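Local coordinates for protein glycoside hydrolase family 61 (Trichoderma reesei QM6a, PDB 5O2X) that probably cleaves cellulose and related polysaccharides oxidatively at a copper site, as a lytic polysaccharide monooxygenase of Auxiliary Activity family 9, at residues A[92-97]-A[110-115]; A[18-23]-A[39-44]. All coordinates share one frame; numbering follows the deposited sequence.

Interaction 1. Residues A[92-97]-A[110-115]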
loop_
_atom_site.group_PDB
_atom_site.type_symbol
_atom_site.label_atom_id
_atom_site.label_comp_id
_atom_site.label_asym_id
_atom_site.label_seq_id
_atom_site.Cartn_x
_atom_site.Cartn_y
_atom_site.Cartn_z
ATOM N N ASP A 92 -4.563 2.012 2.004
ATOM C CA ASP A 92 -3.580 1.409 2.898
ATOM C C ASP A 92 -4.276 0.514 3.887
ATOM O O ASP A 92 -5.346 0.872 4.424
ATOM C CB ASP A 92 -2.783 2.458 3.696
ATOM C CG ASP A 92 -1.884 3.255 2.789
ATOM O OD1 ASP A 92 -0.727 2.853 2.564
ATOM O OD2 ASP A 92 -2.330 4.329 2.262
ATOM N N TYR A 93 -3.645 -0.624 4.164
ATOM C CA TYR A 93 -4.145 -1.600 5.111
ATOM C C TYR A 93 -3.031 -1.997 6.067
ATOM O O TYR A 93 -1.839 -1.914 5.759
ATOM C CB TYR A 93 -4.573 -2.900 4.410
ATOM C CG TYR A 93 -5.620 -2.752 3.338
ATOM C CD1 TYR A 93 -5.280 -2.412 2.034
ATOM C CD2 TYR A 93 -6.947 -3.013 3.616
ATOM C CE1 TYR A 93 -6.218 -2.321 1.037
ATOM C CE2 TYR A 93 -7.909 -2.941 2.605
ATOM C CZ TYR A 93 -7.552 -2.595 1.328
ATOM O OH TYR A 93 -8.525 -2.547 0.368
ATOM N N LEU A 94 -3.458 -2.505 7.238
ATOM C CA LEU A 94 -2.571 -3.219 8.149
ATOM C C LEU A 94 -3.128 -4.620 8.362
ATOM O O LEU A 94 -4.354 -4.808 8.357
ATOM C CB LEU A 94 -2.450 -2.530 9.501
ATOM C CG LEU A 94 -1.780 -1.175 9.489
ATOM C CD1 LEU A 94 -1.913 -0.488 10.820
ATOM C CD2 LEU A 94 -0.309 -1.264 9.154
ATOM N N ALA A 95 -2.251 -5.581 8.648
ATOM C CA ALA A 95 -2.676 -6.909 9.074
ATOM C C ALA A 95 -1.747 -7.349 10.174
ATOM O O ALA A 95 -0.519 -7.294 10.035
ATOM C CB ALA A 95 -2.636 -7.942 7.957
ATOM N N ASN A 96 -2.309 -7.832 11.286
ATOM C CA ASN A 96 -1.493 -8.319 12.385
ATOM C C ASN A 96 -0.770 -9.610 11.976
ATOM O O ASN A 96 -1.376 -10.528 11.416
ATOM C CB ASN A 96 -2.408 -8.565 13.584
ATOM C CG ASN A 96 -1.643 -8.567 14.895
ATOM O OD1 ASN A 96 -0.638 -9.264 15.053
ATOM N ND2 ASN A 96 -2.098 -7.728 15.830
ATOM N N CYS A 97 0.518 -9.676 12.276
ATOM C CA CYS A 97 1.313 -10.865 11.957
ATOM C C CYS A 97 1.197 -11.956 12.999
ATOM O O CYS A 97 1.666 -13.084 12.788
ATOM C CB CYS A 97 2.779 -10.487 11.818
ATOM S SG CYS A 97 2.939 -9.415 10.352
ATOM N N GLU A 110 -5.052 -10.862 7.714
ATOM C CA GLU A 110 -6.388 -10.291 7.638
ATOM C C GLU A 110 -6.256 -8.765 7.732
ATOM O O GLU A 110 -5.962 -8.188 8.795
ATOM C CB GLU A 110 -7.279 -10.881 8.720
ATOM C CG GLU A 110 -7.506 -12.374 8.508
ATOM C CD GLU A 110 -8.267 -13.031 9.607
ATOM O OE1 GLU A 110 -8.773 -12.335 10.499
ATOM O OE2 GLU A 110 -8.348 -14.277 9.578
ATOM N N PHE A 111 -6.463 -8.128 6.592
ATOM C CA PHE A 111 -6.184 -6.719 6.396
ATOM C C PHE A 111 -7.364 -5.856 6.801
ATOM O O PHE A 111 -8.500 -6.078 6.362
ATOM C CB PHE A 111 -5.877 -6.459 4.927
ATOM C CG PHE A 111 -4.599 -7.090 4.478
ATOM C CD1 PHE A 111 -3.376 -6.499 4.760
ATOM C CD2 PHE A 111 -4.603 -8.310 3.812
ATOM C CE1 PHE A 111 -2.174 -7.092 4.386
ATOM C CE2 PHE A 111 -3.409 -8.916 3.457
ATOM C CZ PHE A 111 -2.198 -8.304 3.718
ATOM N N PHE A 112 -7.090 -4.822 7.610
ATOM C CA PHE A 112 -8.056 -3.767 7.897
ATOM C C PHE A 112 -7.547 -2.473 7.251
ATOM O O PHE A 112 -6.349 -2.192 7.228
ATOM C CB PHE A 112 -8.335 -3.617 9.404
ATOM C CG PHE A 112 -7.124 -3.423 10.283
ATOM C CD1 PHE A 112 -6.460 -4.534 10.839
ATOM C CD2 PHE A 112 -6.668 -2.170 10.610
ATOM C CE1 PHE A 112 -5.395 -4.362 11.660
ATOM C CE2 PHE A 112 -5.597 -2.006 11.464
ATOM C CZ PHE A 112 -4.947 -3.095 11.996
ATOM N N LYS A 113 -8.495 -1.707 6.700
ATOM C CA LYS A 113 -8.148 -0.519 5.930
ATOM C C LYS A 113 -7.978 0.687 6.833
ATOM O O LYS A 113 -8.913 1.051 7.581
ATOM C CB LYS A 113 -9.239 -0.262 4.886
ATOM C CG LYS A 113 -8.881 0.854 3.923
ATOM C CD LYS A 113 -9.976 1.188 2.930
ATOM C CE LYS A 113 -10.059 0.187 1.785
ATOM N NZ LYS A 113 -11.344 0.368 1.042
ATOM N N ILE A 114 -6.813 1.311 6.767
ATOM C CA ILE A 114 -6.543 2.506 7.567
ATOM C C ILE A 114 -6.634 3.822 6.802
ATOM O O ILE A 114 -6.763 4.853 7.456
ATOM C CB ILE A 114 -5.206 2.393 8.345
ATOM C CG1 ILE A 114 -3.987 2.306 7.448
ATOM C CG2 ILE A 114 -5.285 1.244 9.341
ATOM C CD1 ILE A 114 -2.673 2.511 8.196
ATOM N N ASP A 115 -6.617 3.810 5.472
ATOM C CA ASP A 115 -6.952 5.007 4.710
ATOM C C ASP A 115 -7.403 4.587 3.338
ATOM O O ASP A 115 -7.263 3.430 2.907
ATOM C CB ASP A 115 -5.841 6.087 4.693
ATOM C CG ASP A 115 -4.767 5.927 3.646
ATOM O OD1 ASP A 115 -4.615 4.803 3.131
ATOM O OD2 ASP A 115 -4.066 6.932 3.366
HETATM O O HOH W 1 -5.126 -8.331 11.387
HETATM O O HOH W 2 -3.824 -11.020 10.326
#
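Leu94 and Phe112 form the central hydrogen-bonded pair of two antiparallel strands: Leu94 N donates to Phe112 O at 2.9 Å and Phe112 N returns a bond to Leu94 O at 2.8 Å, each donor lying nearly on the C=O line. Further along, the pairing slips by one residue in a classic beta bulge, where Ile114 and Asp115 both face Asp92. Asp92 O takes a good bond from Ile114 N at 2.8 Å and a weak one from Asp115 N, while Asp92 N donates to Asp115 O. At the other end two waters carry the pairing on, one bridging Asn96 N and Glu110 O, the other Asn96 O and Glu110 N.

Apolar contacts fall on two faces. On one, the Phe112 ring, with CG between its own N and carbonyl carbon (chi1 54°), leans over Leu94: the Leu94 carbonyl oxygen lies over one face, toward the rim, and Leu94 CB makes a CH-pi contact 4.0 Å from the centroid; Ile114 CD1 touches Leu94 CG. On the other, Ala95 CB sits over the Phe111 ring, 3.9 Å from its centroid, and the Lys113 chain crosses the Tyr93 ring obliquely, with CG over one face.

Across the bulge, Asp92 OD2 lies 2.5 Å from Asp115 OD1, with the carboxylate planes 49° apart; a separation this short suggests a shared or retained proton. Asp92 OD1 is hydrogen-bonded to His157 ND1 and Asp115 OD2 to Trp140 NE1.

Strand 90-96 is flanked by strand 110-121 and strand 151-161 in the larger sheet of the AA9 beta-sandwich. Val142 of strand 139-143, in the second sheet, packs against Asp92, Ile114 and Asp115, while Lys113 NZ donates to the carbonyls of Pro220 and Pro222, later in the chain.

Interaction 2. Residues A[18-23]-A[39-44]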
loop_
_atom_site.group_PDB
_atom_site.type_symbol
_atom_site.label_atom_id
_atom_site.label_comp_id
_atom_site.label_asym_id
_atom_site.label_seq_id
_atom_site.Cartn_x
_atom_site.Cartn_y
_atom_site.Cartn_z
ATOM N N ASP A 18 13.578 -3.076 -3.975
ATOM C CA ASP A 18 13.644 -2.518 -5.329
ATOM C C ASP A 18 13.618 -3.671 -6.322
ATOM O O ASP A 18 14.645 -4.313 -6.557
ATOM C CB ASP A 18 14.891 -1.686 -5.527
ATOM C CG ASP A 18 14.939 -1.037 -6.894
ATOM O OD1 ASP A 18 14.060 -1.360 -7.723
ATOM O OD2 ASP A 18 15.874 -0.240 -7.136
ATOM N N PRO A 19 12.451 -3.965 -6.908
ATOM C CA PRO A 19 12.345 -5.103 -7.828
ATOM C C PRO A 19 13.062 -4.859 -9.164
ATOM O O PRO A 19 13.148 -5.800 -9.964
ATOM C CB PRO A 19 10.824 -5.233 -8.017
ATOM C CG PRO A 19 10.359 -3.804 -7.930
ATOM C CD PRO A 19 11.171 -3.212 -6.826
ATOM N N THR A 20 13.505 -3.634 -9.410
ATOM C CA THR A 20 14.258 -3.300 -10.615
ATOM C C THR A 20 15.746 -3.376 -10.413
ATOM O O THR A 20 16.512 -3.116 -11.361
ATOM C CB THR A 20 13.834 -1.944 -11.198
ATOM O OG1 THR A 20 14.261 -0.865 -10.343
ATOM C CG2 THR A 20 12.334 -1.878 -11.440
ATOM N N THR A 21 16.182 -3.719 -9.199
ATOM C CA THR A 21 17.607 -3.730 -8.857
ATOM C C THR A 21 17.970 -4.981 -8.104
ATOM O O THR A 21 18.901 -5.719 -8.467
ATOM C CB THR A 21 17.948 -2.464 -8.057
ATOM O OG1 THR A 21 17.599 -1.318 -8.844
ATOM C CG2 THR A 21 19.424 -2.405 -7.706
ATOM N N PHE A 22 17.283 -5.239 -6.986
ATOM C CA PHE A 22 17.667 -6.344 -6.105
ATOM C C PHE A 22 17.663 -7.709 -6.771
ATOM O O PHE A 22 18.579 -8.496 -6.455
ATOM C CB PHE A 22 16.767 -6.379 -4.867
ATOM C CG PHE A 22 16.957 -5.286 -3.861
ATOM C CD1 PHE A 22 17.570 -4.071 -4.122
ATOM C CD2 PHE A 22 16.410 -5.476 -2.590
ATOM C CE1 PHE A 22 17.606 -3.073 -3.153
ATOM C CE2 PHE A 22 16.482 -4.515 -1.630
ATOM C CZ PHE A 22 17.022 -3.288 -1.916
ATOM N N PRO A 23 16.751 -8.037 -7.704
ATOM C CA PRO A 23 16.788 -9.368 -8.296
ATOM C C PRO A 23 18.072 -9.605 -9.074
ATOM O O PRO A 23 18.440 -10.765 -9.324
ATOM C CB PRO A 23 15.566 -9.380 -9.209
ATOM C CG PRO A 23 14.621 -8.400 -8.583
ATOM C CD PRO A 23 15.517 -7.327 -8.065
ATOM N N LEU A 39 9.470 -7.035 -11.549
ATOM C CA LEU A 39 10.685 -6.535 -12.176
ATOM C C LEU A 39 10.394 -5.503 -13.286
ATOM O O LEU A 39 11.237 -4.685 -13.605
ATOM C CB LEU A 39 11.526 -7.666 -12.747
ATOM C CG LEU A 39 12.407 -8.422 -11.724
ATOM C CD1 LEU A 39 11.633 -9.126 -10.650
ATOM C CD2 LEU A 39 13.286 -9.406 -12.505
ATOM N N ASP A 40 9.183 -5.613 -13.831
ATOM C CA ASP A 40 8.713 -4.727 -14.882
ATOM C C ASP A 40 7.972 -3.505 -14.350
ATOM O O ASP A 40 7.382 -2.782 -15.147
ATOM C CB ASP A 40 7.817 -5.495 -15.854
ATOM C CG ASP A 40 6.522 -5.986 -15.232
ATOM O OD1 ASP A 40 6.377 -5.919 -13.988
ATOM O OD2 ASP A 40 5.685 -6.503 -15.982
ATOM N N ASN A 41 7.990 -3.282 -13.034
ATOM C CA ASN A 41 7.225 -2.186 -12.409
ATOM C C ASN A 41 5.709 -2.360 -12.602
ATOM O O ASN A 41 4.946 -1.385 -12.429
ATOM C CB ASN A 41 7.675 -0.816 -12.911
ATOM C CG ASN A 41 8.885 -0.290 -12.198
ATOM O OD1 ASN A 41 9.184 -0.685 -11.058
ATOM N ND2 ASN A 41 9.551 0.648 -12.834
ATOM N N GLY A 42 5.267 -3.581 -12.872
ATOM C CA GLY A 42 3.881 -3.809 -13.236
ATOM C C GLY A 42 2.943 -4.126 -12.081
ATOM O O GLY A 42 3.170 -3.727 -10.923
ATOM N N PHE A 43 1.841 -4.771 -12.449
ATOM C CA PHE A 43 0.634 -4.816 -11.660
ATOM C C PHE A 43 0.126 -6.250 -11.489
ATOM O O PHE A 43 0.547 -7.180 -12.154
ATOM C CB PHE A 43 -0.447 -3.935 -12.323
ATOM C CG PHE A 43 -0.676 -4.270 -13.785
ATOM C CD1 PHE A 43 -1.464 -5.340 -14.162
ATOM C CD2 PHE A 43 -0.079 -3.484 -14.783
ATOM C CE1 PHE A 43 -1.627 -5.633 -15.507
ATOM C CE2 PHE A 43 -0.240 -3.796 -16.121
ATOM C CZ PHE A 43 -1.018 -4.869 -16.491
ATOM N N VAL A 44 -0.854 -6.356 -10.592
ATOM C CA VAL A 44 -1.703 -7.534 -10.430
ATOM C C VAL A 44 -3.066 -7.208 -11.001
ATOM O O VAL A 44 -3.627 -6.139 -10.715
ATOM C CB VAL A 44 -1.790 -7.948 -8.936
ATOM C CG1 VAL A 44 -2.619 -9.212 -8.799
ATOM C CG2 VAL A 44 -0.419 -8.127 -8.331
#
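Close to the copper site, two loop segments between strand 12-15 and helix 53-56 meet through Leu39, which lies against Pro19 and Pro23. Leu39 CG comes within 3.2 Å of Pro19 O, and Leu39 CA adds a CA-H...O contact to the same oxygen at 3.4 Å. That carbonyl is buried here with no conventional hydrogen-bond partner. The leucine branches run past the Pro23 ring in the opposite sense, Leu39 CD1 reaching Pro23 CG at 3.7 Å and CD2 lying beside Pro23 CB.

Both segments are shaped by Asx turns. Asp18 OD1 takes Thr20 N from above the carboxylate plane and Thr20 OG1 on its syn lone pair, at 2.7 Å, while Asp18 OD2 receives Thr21 OG1; Asp40 OD1 likewise accepts from Gly42 N at 2.8 Å.

With OG1 committed to Asp18, the Thr20 methyl is the branch that faces the other loop: CG2, anti to the carbonyl carbon, touches Asn41 OD1 at 3.4 Å, the two side chains crossing at about a right angle. Asn41 OD1 itself accepts a hydrogen bond from His3 ND1, and the Asn41 backbone bonds to Gly2, next to the copper-binding N-terminal residue.

Interactions 1 and 2 lie on opposite sides of the chain's centre, their own centres 23 Å apart and their nearest atoms about 12 Å apart, without touching. They follow one another along the chain, 18-23 with 39-44 closing before 92-97 with 110-115 begins. Interaction 2 belongs to the surface near the active site: the Asn41 side chain is about 7 Å from the copper, which is bound by the methylated N-terminal histidine, His86 and Tyr174. Interaction 1 is instead a buried strand pair within the sandwich. Glycans approach both: the side chain of Phe112 is about 6 Å from a bound alpha-D-mannopyranose, and the side chain of Leu39 about 6 Å from a bound 2-acetamido-2-deoxy-beta-D-glucopyranose.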